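Local coordinates for C2 domain protein (Ramazzottius varieornatus, PDB 7DF2) that binds calcium ions and is a C2 domain protein found specifically in tardigrades, at residues 40-53 with 177-191. Sequence-based numbering, arbitrary orientation.
Sequences FFRIEMNVVRLDTQ and RASSKVYLRYRWYNI. With GLC (alpha-D-glucopyranose), chain B.
Two central antiparallel strands of the four-stranded sheet in this C2 beta-sandwich meet here: 41-51 bonds to 181-190 along one edge (Asn-46 N to Arg-185 O, 2.8 Å) and to 107-119 along the other. Ile-43, Met-45, Val-47 and Leu-50, with Val-182, Leu-184 and Trp-188, form the apolar face against the second sheet, where Val-47 CG2 touches Leu-184 CD2 at 3.7 Å.

The other face turns away from that sheet, so charged and polar residues can pair along it. Glu-44, its CG anti to the carbonyl carbon (chi1 -59°), extends alongside Arg-187. In the conformer described, Arg-187 approaches side-on, NE (3.2 Å) and NH2 (3.0 Å) both reaching Glu-44 OE1 from one face of the carboxylate. Tyr-189 OH donates to Glu-44 OE2 at 2.7 Å, on its anti side. With an alanine at Glu-44, the Tyr-189 hydroxyl would probably lose its acceptor and Arg-187 one of its two carboxylate partners, keeping Glu-161. Asn-46 OD1 takes Arg-185 NE (3.0 Å) on a lone pair and NH2 from above the amide plane, while its ND2 donates to Asp-111.

Val-48 and Arg-49 together face Tyr-183, a beta bulge. One conformer of Arg-49 lies flat over the Tyr-183 ring as a cation-pi stack, CZ 3.9 Å from the ring centroid with planes 16° apart. Its NH1 bridges to Glu-169 and bonds weakly to glucose O4. Near the calcium loops, Gln-53 OE1 accepts from Ser-179 OG at 2.6 Å and, in one conformer, from Arg-177 NH2. Such a two-faced sheet is the build of a beta-sandwich, here that of a C2 domain.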
ATOM      1  N   PHE A  40     -21.330  -2.461   0.782  1.00 30.59           N
ATOM      2  CA  PHE A  40     -20.739  -1.229   0.285  1.00 27.26           C
ATOM      3  C   PHE A  40     -19.880  -0.677   1.409  1.00 26.89           C
ATOM      4  O   PHE A  40     -20.385  -0.391   2.498  1.00 24.35           O
ATOM      5  CB  PHE A  40     -21.835  -0.249  -0.145  1.00 31.09           C
ATOM      6  CG  PHE A  40     -22.847  -0.869  -1.069  1.00 27.32           C
ATOM      7  CD1 PHE A  40     -23.922  -1.591  -0.558  1.00 29.42           C
ATOM      8  CD2 PHE A  40     -22.698  -0.763  -2.443  1.00 24.38           C
ATOM      9  CE1 PHE A  40     -24.838  -2.187  -1.406  1.00 31.93           C
ATOM     10  CE2 PHE A  40     -23.615  -1.348  -3.301  1.00 32.01           C
ATOM     11  CZ  PHE A  40     -24.687  -2.061  -2.778  1.00 33.64           C
ATOM     12  N   PHE A  41     -18.572  -0.607   1.186  1.00 24.72           N
ATOM     13  CA  PHE A  41     -17.710  -0.167   2.268  1.00 23.04           C
ATOM     14  C   PHE A  41     -16.486   0.533   1.691  1.00 22.72           C
ATOM     15  O   PHE A  41     -16.188   0.441   0.498  1.00 22.52           O
ATOM     16  CB  PHE A  41     -17.308  -1.332   3.195  1.00 24.92           C
ATOM     17  CG  PHE A  41     -16.757  -2.544   2.479  1.00 29.61           C
ATOM     18  CD1 PHE A  41     -17.610  -3.488   1.919  1.00 31.96           C
ATOM     19  CD2 PHE A  41     -15.387  -2.748   2.388  1.00 29.06           C
ATOM     20  CE1 PHE A  41     -17.111  -4.615   1.273  1.00 30.11           C
ATOM     21  CE2 PHE A  41     -14.878  -3.869   1.744  1.00 29.32           C
ATOM     22  CZ  PHE A  41     -15.738  -4.805   1.183  1.00 32.45           C
ATOM     23  N   ARG A  42     -15.811   1.272   2.559  1.00 24.51           N
ATOM     24  CA  ARG A  42     -14.667   2.093   2.198  1.00 24.62           C
ATOM     25  C   ARG A  42     -13.470   1.573   2.969  1.00 22.07           C
ATOM     26  O   ARG A  42     -13.604   1.182   4.131  1.00 22.01           O
ATOM     27  CB  ARG A  42     -14.931   3.565   2.541  1.00 25.19           C
ATOM     28  CG  ARG A  42     -13.764   4.520   2.263  1.00 19.40           C
ATOM     29  CD  ARG A  42     -14.322   5.947   2.160  1.00 23.89           C
ATOM     30  NE  ARG A  42     -15.192   6.076   0.993  1.00 24.67           N
ATOM     31  CZ  ARG A  42     -16.121   7.011   0.848  1.00 29.02           C
ATOM     32  NH1 ARG A  42     -16.859   7.047  -0.256  1.00 24.73           N
ATOM     33  NH2 ARG A  42     -16.304   7.915   1.804  1.00 27.56           N
ATOM     34  N   ILE A  43     -12.316   1.520   2.308  1.00 21.70           N
ATOM     35  CA  ILE A  43     -11.060   1.109   2.923  1.00 21.30           C
ATOM     36  C   ILE A  43     -10.113   2.295   2.893  1.00 18.40           C
ATOM     37  O   ILE A  43      -9.901   2.887   1.832  1.00 20.89           O
ATOM     38  CB  ILE A  43     -10.424  -0.086   2.188  1.00 21.05           C
ATOM     39  CG1 ILE A  43     -11.400  -1.261   2.133  1.00 24.58           C
ATOM     40  CG2 ILE A  43      -9.100  -0.500   2.854  1.00 24.07           C
ATOM     41  CD1 ILE A  43     -12.050  -1.410   0.795  1.00 24.76           C
ATOM     42  N   GLU A  44      -9.539   2.627   4.047  1.00 20.59           N
ATOM     43  CA  GLU A  44      -8.500   3.646   4.147  1.00 19.95           C
ATOM     44  C   GLU A  44      -7.179   2.962   4.437  1.00 21.05           C
ATOM     45  O   GLU A  44      -7.112   2.064   5.286  1.00 20.82           O
ATOM     46  CB  GLU A  44      -8.823   4.671   5.238  1.00 23.81           C
ATOM     47  CG  GLU A  44     -10.147   5.388   5.004  1.00 23.76           C
ATOM     48  CD  GLU A  44     -10.425   6.445   6.059  1.00 28.95           C
ATOM     49  OE1 GLU A  44      -9.610   6.595   7.002  1.00 27.32           O
ATOM     50  OE2 GLU A  44     -11.466   7.115   5.953  1.00 32.72           O
ATOM     51  N   MET A  45      -6.140   3.367   3.711  1.00 21.13           N
ATOM     52  CA  MET A  45      -4.800   2.818   3.861  1.00 18.08           C
ATOM     53  C   MET A  45      -3.861   3.953   4.234  1.00 20.84           C
ATOM     54  O   MET A  45      -3.686   4.902   3.461  1.00 18.56           O
ATOM     55  CB  MET A  45      -4.350   2.140   2.570  1.00 17.73           C
ATOM     56  CG  MET A  45      -2.871   1.763   2.512  1.00 18.13           C
ATOM     57  SD  MET A  45      -2.547   1.043   0.881  1.00 21.40           S
ATOM     58  CE  MET A  45      -0.758   0.876   0.948  1.00 24.33           C
ATOM     59  N   ASN A  46      -3.286   3.868   5.428  1.00 19.02           N
ATOM     60  CA  ASN A  46      -2.379   4.880   5.957  1.00 18.55           C
ATOM     61  C   ASN A  46      -0.962   4.331   5.865  1.00 19.15           C
ATOM     62  O   ASN A  46      -0.637   3.327   6.514  1.00 19.91           O
ATOM     63  CB  ASN A  46      -2.759   5.204   7.400  1.00 19.30           C
ATOM     64  CG  ASN A  46      -1.855   6.231   8.066  1.00 22.33           C
ATOM     65  OD1 ASN A  46      -1.575   6.111   9.266  1.00 22.15           O
ATOM     66  ND2 ASN A  46      -1.469   7.283   7.341  1.00 22.45           N
ATOM     67  N   VAL A  47      -0.128   4.966   5.049  1.00 18.99           N
ATOM     68  CA  VAL A  47       1.279   4.595   4.946  1.00 18.32           C
ATOM     69  C   VAL A  47       2.036   5.440   5.961  1.00 17.50           C
ATOM     70  O   VAL A  47       2.187   6.652   5.791  1.00 17.84           O
ATOM     71  CB  VAL A  47       1.808   4.786   3.523  1.00 20.15           C
ATOM     72  CG1 VAL A  47       3.317   4.505   3.469  1.00 19.15           C
ATOM     73  CG2 VAL A  47       1.044   3.858   2.588  1.00 20.14           C
ATOM     74  N   VAL A  48       2.490   4.798   7.038  1.00 17.03           N
ATOM     75  CA  VAL A  48       3.030   5.528   8.176  1.00 18.84           C
ATOM     76  C   VAL A  48       4.474   5.931   7.923  1.00 19.01           C
ATOM     77  O   VAL A  48       4.831   7.111   7.994  1.00 16.95           O
ATOM     78  CB  VAL A  48       2.904   4.681   9.457  1.00 18.65           C
ATOM     79  CG1 VAL A  48       3.502   5.429  10.643  1.00 20.49           C
ATOM     80  CG2 VAL A  48       1.419   4.317   9.695  1.00 18.45           C
ATOM     81  N   ARG A  49       5.319   4.954   7.607  0.70 19.47           N
ATOM     82  CA  ARG A  49       6.721   5.237   7.341  0.70 18.13           C
ATOM     83  C   ARG A  49       7.320   4.054   6.600  0.70 15.54           C
ATOM     84  O   ARG A  49       6.740   2.966   6.554  0.70 19.10           O
ATOM     85  CB  ARG A  49       7.486   5.526   8.635  0.70 19.84           C
ATOM     86  CG  ARG A  49       7.498   4.368   9.600  0.70 20.14           C
ATOM     87  CD  ARG A  49       8.299   4.730  10.850  0.70 23.09           C
ATOM     88  NE  ARG A  49       8.398   3.555  11.702  0.70 20.90           N
ATOM     89  CZ  ARG A  49       7.412   3.108  12.469  0.70 34.20           C
ATOM     90  NH1 ARG A  49       6.246   3.753  12.507  0.70 28.75           N
ATOM     91  NH2 ARG A  49       7.593   2.014  13.199  0.70 29.60           N
ATOM     92  N   LEU A  50       8.491   4.289   6.015  0.70 18.64           N
ATOM     93  CA  LEU A  50       9.181   3.302   5.193  0.70 17.46           C
ATOM     94  C   LEU A  50      10.628   3.259   5.651  0.70 19.36           C
ATOM     95  O   LEU A  50      11.306   4.291   5.643  0.70 19.81           O
ATOM     96  CB  LEU A  50       9.078   3.697   3.711  0.70 20.21           C
ATOM     97  CG  LEU A  50       9.411   2.853   2.469  0.70 29.39           C
ATOM     98  CD1 LEU A  50      10.568   1.957   2.682  0.70 19.73           C
ATOM     99  CD2 LEU A  50       8.201   2.076   1.930  0.70 26.36           C
ATOM    100  N   ASP A  51      11.102   2.071   6.037  1.00 19.94           N
ATOM    101  CA  ASP A  51      12.501   1.869   6.422  1.00 18.77           C
ATOM    102  C   ASP A  51      13.197   1.187   5.251  1.00 17.49           C
ATOM    103  O   ASP A  51      13.071  -0.023   5.069  1.00 20.02           O
ATOM    104  CB  ASP A  51      12.608   1.040   7.700  1.00 20.04           C
ATOM    105  CG  ASP A  51      14.064   0.884   8.182  1.00 28.55           C
ATOM    106  OD1 ASP A  51      14.983   1.530   7.614  1.00 26.22           O
ATOM    107  OD2 ASP A  51      14.281   0.110   9.132  1.00 32.55           O
ATOM    108  N   THR A  52      13.903   1.976   4.437  1.00 19.69           N
ATOM    109  CA  THR A  52      14.676   1.417   3.331  1.00 19.51           C
ATOM    110  C   THR A  52      15.972   0.772   3.801  1.00 20.50           C
ATOM    111  O   THR A  52      16.603   0.038   3.025  1.00 22.97           O
ATOM    112  CB  THR A  52      15.054   2.498   2.328  1.00 19.27           C
ATOM    113  OG1 THR A  52      16.005   3.377   2.946  1.00 21.51           O
ATOM    114  CG2 THR A  52      13.833   3.312   1.874  1.00 22.05           C
ATOM    115  N   GLN A  53      16.398   1.069   5.030  1.00 20.44           N
ATOM    116  CA  GLN A  53      17.721   0.710   5.541  1.00 21.77           C
ATOM    117  C   GLN A  53      18.845   1.238   4.655  1.00 26.42           C
ATOM    118  O   GLN A  53      19.991   0.766   4.738  1.00 24.01           O
ATOM    119  CB  GLN A  53      17.853  -0.807   5.722  1.00 22.67           C
ATOM    120  CG  GLN A  53      16.735  -1.427   6.552  1.00 23.00           C
ATOM    121  CD  GLN A  53      16.995  -2.880   6.848  1.00 31.47           C
ATOM    122  OE1 GLN A  53      17.002  -3.706   5.938  1.00 27.00           O
ATOM    123  NE2 GLN A  53      17.204  -3.208   8.128  1.00 27.73           N
ATOM    124  N   ARG A 177      13.667  -7.981   0.101  0.71 24.73           N
ATOM    125  CA  ARG A 177      14.442  -7.884   1.344  0.71 22.74           C
ATOM    126  C   ARG A 177      13.447  -7.738   2.488  0.71 27.16           C
ATOM    127  O   ARG A 177      12.950  -6.632   2.744  0.71 24.78           O
ATOM    128  CB  ARG A 177      15.409  -6.700   1.338  0.71 29.29           C
ATOM    129  CG  ARG A 177      16.696  -6.886   0.576  0.71 24.26           C
ATOM    130  CD  ARG A 177      17.590  -5.660   0.717  0.71 23.55           C
ATOM    131  NE  ARG A 177      18.461  -5.763   1.888  0.71 20.86           N
ATOM    132  CZ  ARG A 177      18.308  -5.055   3.007  0.71 27.30           C
ATOM    133  NH1 ARG A 177      19.147  -5.234   4.017  0.71 30.05           N
ATOM    134  NH2 ARG A 177      17.337  -4.158   3.115  0.71 25.15           N
ATOM    135  N   ALA A 178      13.172  -8.844   3.184  1.00 25.88           N
ATOM    136  CA  ALA A 178      12.188  -8.821   4.262  1.00 26.72           C
ATOM    137  C   ALA A 178      12.580  -7.887   5.399  1.00 23.62           C
ATOM    138  O   ALA A 178      11.704  -7.475   6.163  1.00 27.38           O
ATOM    139  CB  ALA A 178      11.963 -10.234   4.804  1.00 31.11           C
ATOM    140  N   SER A 179      13.867  -7.533   5.537  1.00 25.70           N
ATOM    141  CA  SER A 179      14.248  -6.613   6.605  1.00 24.76           C
ATOM    142  C   SER A 179      13.887  -5.166   6.291  1.00 24.33           C
ATOM    143  O   SER A 179      13.907  -4.333   7.204  1.00 25.35           O
ATOM    144  CB  SER A 179      15.745  -6.703   6.910  1.00 27.98           C
ATOM    145  OG  SER A 179      16.511  -6.270   5.806  1.00 31.20           O
ATOM    146  N   SER A 180      13.574  -4.857   5.034  1.00 24.87           N
ATOM    147  CA  SER A 180      12.979  -3.573   4.690  1.00 21.27           C
ATOM    148  C   SER A 180      11.481  -3.642   4.974  1.00 19.13           C
ATOM    149  O   SER A 180      10.811  -4.590   4.557  1.00 20.59           O
ATOM    150  CB  SER A 180      13.242  -3.250   3.215  1.00 27.27           C
ATOM    151  OG  SER A 180      12.702  -1.988   2.870  1.00 27.13           O
ATOM    152  N   LYS A 181      10.959  -2.640   5.685  0.70 23.19           N
ATOM    153  CA  LYS A 181       9.570  -2.652   6.123  0.70 19.64           C
ATOM    154  C   LYS A 181       8.891  -1.341   5.768  0.70 19.19           C
ATOM    155  O   LYS A 181       9.480  -0.270   5.925  0.70 20.06           O
ATOM    156  CB  LYS A 181       9.449  -2.861   7.636  0.70 25.10           C
ATOM    157  CG  LYS A 181      10.303  -4.000   8.178  0.70 26.22           C
ATOM    158  CD  LYS A 181       9.665  -5.354   7.985  0.70 26.46           C
ATOM    159  CE  LYS A 181      10.375  -6.365   8.893  0.70 31.92           C
ATOM    160  NZ  LYS A 181      10.394  -7.749   8.347  0.70 23.33           N
ATOM    161  N   VAL A 182       7.653  -1.430   5.289  1.00 18.84           N
ATOM    162  CA  VAL A 182       6.746  -0.293   5.252  1.00 18.21           C
ATOM    163  C   VAL A 182       5.731  -0.517   6.363  1.00 20.72           C
ATOM    164  O   VAL A 182       5.223  -1.630   6.536  1.00 22.38           O
ATOM    165  CB  VAL A 182       6.062  -0.100   3.886  1.00 19.05           C
ATOM    166  CG1 VAL A 182       5.120  -1.233   3.550  1.00 21.40           C
ATOM    167  CG2 VAL A 182       5.285   1.230   3.895  1.00 19.26           C
ATOM    168  N   TYR A 183       5.487   0.514   7.153  1.00 17.74           N
ATOM    169  CA  TYR A 183       4.565   0.408   8.269  1.00 16.53           C
ATOM    170  C   TYR A 183       3.225   0.954   7.821  1.00 17.30           C
ATOM    171  O   TYR A 183       3.150   2.085   7.328  1.00 18.65           O
ATOM    172  CB  TYR A 183       5.092   1.151   9.489  1.00 17.36           C
ATOM    173  CG  TYR A 183       6.326   0.466  10.033  1.00 21.15           C
ATOM    174  CD1 TYR A 183       7.562   0.685   9.452  1.00 22.32           C
ATOM    175  CD2 TYR A 183       6.236  -0.441  11.082  1.00 28.16           C
ATOM    176  CE1 TYR A 183       8.710   0.020   9.919  1.00 27.65           C
ATOM    177  CE2 TYR A 183       7.370  -1.096  11.564  1.00 29.52           C
ATOM    178  CZ  TYR A 183       8.601  -0.854  10.974  1.00 35.61           C
ATOM    179  OH  TYR A 183       9.737  -1.489  11.433  1.00 33.62           O
ATOM    180  N   LEU A 184       2.184   0.138   7.972  1.00 17.94           N
ATOM    181  CA  LEU A 184       0.862   0.429   7.427  1.00 20.38           C
ATOM    182  C   LEU A 184      -0.193   0.370   8.519  1.00 23.13           C
ATOM    183  O   LEU A 184      -0.046  -0.348   9.511  1.00 23.03           O
ATOM    184  CB  LEU A 184       0.477  -0.574   6.334  1.00 20.26           C
ATOM    185  CG  LEU A 184       1.427  -0.678   5.150  1.00 20.70           C
ATOM    186  CD1 LEU A 184       0.982  -1.798   4.220  1.00 22.16           C
ATOM    187  CD2 LEU A 184       1.460   0.666   4.421  1.00 17.44           C
ATOM    188  N   ARG A 185      -1.274   1.122   8.314  1.00 17.88           N
ATOM    189  CA  ARG A 185      -2.498   0.959   9.093  1.00 19.10           C
ATOM    190  C   ARG A 185      -3.670   0.989   8.133  1.00 21.18           C
ATOM    191  O   ARG A 185      -3.600   1.617   7.074  1.00 20.11           O
ATOM    192  CB  ARG A 185      -2.708   2.081  10.118  1.00 23.22           C
ATOM    193  CG  ARG A 185      -1.608   2.274  11.119  1.00 25.51           C
ATOM    194  CD  ARG A 185      -2.066   3.253  12.191  1.00 25.17           C
ATOM    195  NE  ARG A 185      -2.489   4.548  11.656  1.00 24.63           N
ATOM    196  CZ  ARG A 185      -3.184   5.444  12.355  1.00 27.94           C
ATOM    197  NH1 ARG A 185      -3.548   5.165  13.609  1.00 28.06           N
ATOM    198  NH2 ARG A 185      -3.522   6.610  11.810  1.00 30.77           N
ATOM    199  N   TYR A 186      -4.778   0.361   8.520  1.00 22.11           N
ATOM    200  CA  TYR A 186      -5.965   0.466   7.692  1.00 18.24           C
ATOM    201  C   TYR A 186      -7.192   0.633   8.567  1.00 21.41           C
ATOM    202  O   TYR A 186      -7.187   0.312   9.759  1.00 22.72           O
ATOM    203  CB  TYR A 186      -6.150  -0.756   6.780  1.00 19.49           C
ATOM    204  CG  TYR A 186      -6.523  -2.018   7.517  1.00 20.57           C
ATOM    205  CD1 TYR A 186      -5.545  -2.853   8.040  1.00 21.59           C
ATOM    206  CD2 TYR A 186      -7.860  -2.388   7.677  1.00 24.90           C
ATOM    207  CE1 TYR A 186      -5.884  -4.024   8.722  1.00 25.98           C
ATOM    208  CE2 TYR A 186      -8.207  -3.549   8.354  1.00 26.56           C
ATOM    209  CZ  TYR A 186      -7.215  -4.361   8.869  1.00 32.48           C
ATOM    210  OH  TYR A 186      -7.562  -5.513   9.535  1.00 33.95           O
ATOM    211  N   ARG A 187      -8.228   1.204   7.946  0.54 21.02           N
ATOM    212  CA  ARG A 187      -9.590   1.263   8.465  0.54 20.42           C
ATOM    213  C   ARG A 187     -10.531   0.759   7.381  0.54 22.15           C
ATOM    214  O   ARG A 187     -10.240   0.874   6.187  0.54 18.37           O
ATOM    215  CB  ARG A 187     -10.015   2.700   8.862  0.54 22.95           C
ATOM    216  CG  ARG A 187      -9.493   3.172  10.195  0.54 29.11           C
ATOM    217  CD  ARG A 187     -10.294   4.327  10.784  0.54 19.48           C
ATOM    218  NE  ARG A 187     -10.590   5.375   9.808  0.54 26.36           N
ATOM    219  CZ  ARG A 187     -11.593   6.243   9.934  0.54 30.80           C
ATOM    220  NH1 ARG A 187     -12.392   6.178  10.992  0.54 28.85           N
ATOM    221  NH2 ARG A 187     -11.802   7.172   9.009  0.54 26.14           N
ATOM    222  N   TRP A 188     -11.677   0.218   7.790  1.00 22.14           N
ATOM    223  CA  TRP A 188     -12.715  -0.007   6.798  1.00 23.74           C
ATOM    224  C   TRP A 188     -14.067  -0.038   7.488  1.00 21.51           C
ATOM    225  O   TRP A 188     -14.182  -0.435   8.652  1.00 26.39           O
ATOM    226  CB  TRP A 188     -12.495  -1.278   5.958  1.00 22.87           C
ATOM    227  CG  TRP A 188     -12.320  -2.585   6.685  1.00 21.49           C
ATOM    228  CD1 TRP A 188     -12.161  -2.789   8.031  1.00 23.85           C
ATOM    229  CD2 TRP A 188     -12.283  -3.871   6.076  1.00 22.54           C
ATOM    230  NE1 TRP A 188     -12.019  -4.139   8.288  1.00 29.34           N
ATOM    231  CE2 TRP A 188     -12.100  -4.820   7.102  1.00 25.21           C
ATOM    232  CE3 TRP A 188     -12.402  -4.318   4.758  1.00 30.28           C
ATOM    233  CZ2 TRP A 188     -12.025  -6.189   6.846  1.00 27.91           C
ATOM    234  CZ3 TRP A 188     -12.323  -5.681   4.508  1.00 30.32           C
ATOM    235  CH2 TRP A 188     -12.138  -6.595   5.547  1.00 28.55           C
ATOM    236  N   TYR A 189     -15.079   0.383   6.745  1.00 24.01           N
ATOM    237  CA  TYR A 189     -16.386   0.640   7.331  1.00 27.47           C
ATOM    238  C   TYR A 189     -17.429   0.698   6.233  1.00 24.89           C
ATOM    239  O   TYR A 189     -17.155   1.123   5.106  1.00 24.09           O
ATOM    240  CB  TYR A 189     -16.400   1.948   8.133  1.00 23.72           C
ATOM    241  CG  TYR A 189     -15.736   3.112   7.430  1.00 25.74           C
ATOM    242  CD1 TYR A 189     -14.368   3.354   7.578  1.00 23.61           C
ATOM    243  CD2 TYR A 189     -16.469   3.974   6.632  1.00 24.74           C
ATOM    244  CE1 TYR A 189     -13.759   4.419   6.920  1.00 25.35           C
ATOM    245  CE2 TYR A 189     -15.877   5.036   5.986  1.00 25.29           C
ATOM    246  CZ  TYR A 189     -14.519   5.259   6.138  1.00 23.81           C
ATOM    247  OH  TYR A 189     -13.958   6.327   5.483  1.00 22.34           O
ATOM    248  N   ASN A 190     -18.642   0.290   6.589  1.00 25.30           N
ATOM    249  CA  ASN A 190     -19.752   0.377   5.663  1.00 27.60           C
ATOM    250  C   ASN A 190     -20.096   1.832   5.383  1.00 25.89           C
ATOM    251  O   ASN A 190     -19.978   2.701   6.251  1.00 26.71           O
ATOM    252  CB  ASN A 190     -20.963  -0.357   6.234  1.00 28.58           C
ATOM    253  CG  ASN A 190     -20.683  -1.830   6.457  1.00 32.40           C
ATOM    254  OD1 ASN A 190     -20.403  -2.558   5.515  1.00 36.64           O
ATOM    255  ND2 ASN A 190     -20.765  -2.271   7.705  1.00 42.09           N
ATOM    256  N   ILE A 191     -20.511   2.088   4.148  1.00 23.53           N
ATOM    257  CA  ILE A 191     -20.946   3.404   3.699  1.00 28.10           C
ATOM    258  C   ILE A 191     -22.263   3.219   2.954  1.00 31.10           C
ATOM    259  O   ILE A 191     -22.523   2.127   2.425  1.00 29.59           O
ATOM    260  CB  ILE A 191     -19.891   4.076   2.803  1.00 26.50           C
ATOM    261  CG1 ILE A 191     -19.536   3.163   1.617  1.00 31.23           C
ATOM    262  CG2 ILE A 191     -18.663   4.464   3.635  1.00 25.96           C
ATOM    263  CD1 ILE A 191     -18.713   3.836   0.511  1.00 28.52           C
TER
HETATM  264  C1  GLC B   1       6.321   9.114  16.134  1.00 65.14           C
HETATM  265  C2  GLC B   1       7.709   8.638  15.684  1.00 57.29           C
HETATM  266  C3  GLC B   1       7.700   8.086  14.253  1.00 57.78           C
HETATM  267  C4  GLC B   1       6.496   7.171  14.015  1.00 55.17           C
HETATM  268  C5  GLC B   1       5.228   7.767  14.626  1.00 56.30           C
HETATM  269  C6  GLC B   1       4.027   6.849  14.438  1.00 47.27           C
HETATM  270  O2  GLC B   1       8.676   9.662  15.806  1.00 59.81           O
HETATM  271  O3  GLC B   1       8.895   7.367  14.006  1.00 40.93           O
HETATM  272  O4  GLC B   1       6.300   6.925  12.631  1.00 31.10           O
HETATM  273  O5  GLC B   1       5.446   8.025  16.001  1.00 63.74           O
HETATM  274  O6  GLC B   1       2.925   7.645  14.063  1.00 53.99           O
HETATM  275  O   HOH W   1     -22.430  -2.474   3.405  1.00 34.09           O
HETATM  276  O   HOH W   2     -14.886   8.712   4.194  1.00 39.15           O
HETATM  277  O   HOH W   3      12.542   0.260  11.294  0.57 26.99           O
HETATM  278  O   HOH W   4      12.890  -2.121   8.401  1.00 35.56           O
HETATM  279  O   HOH W   5      15.880  -2.290   1.371  1.00 25.45           O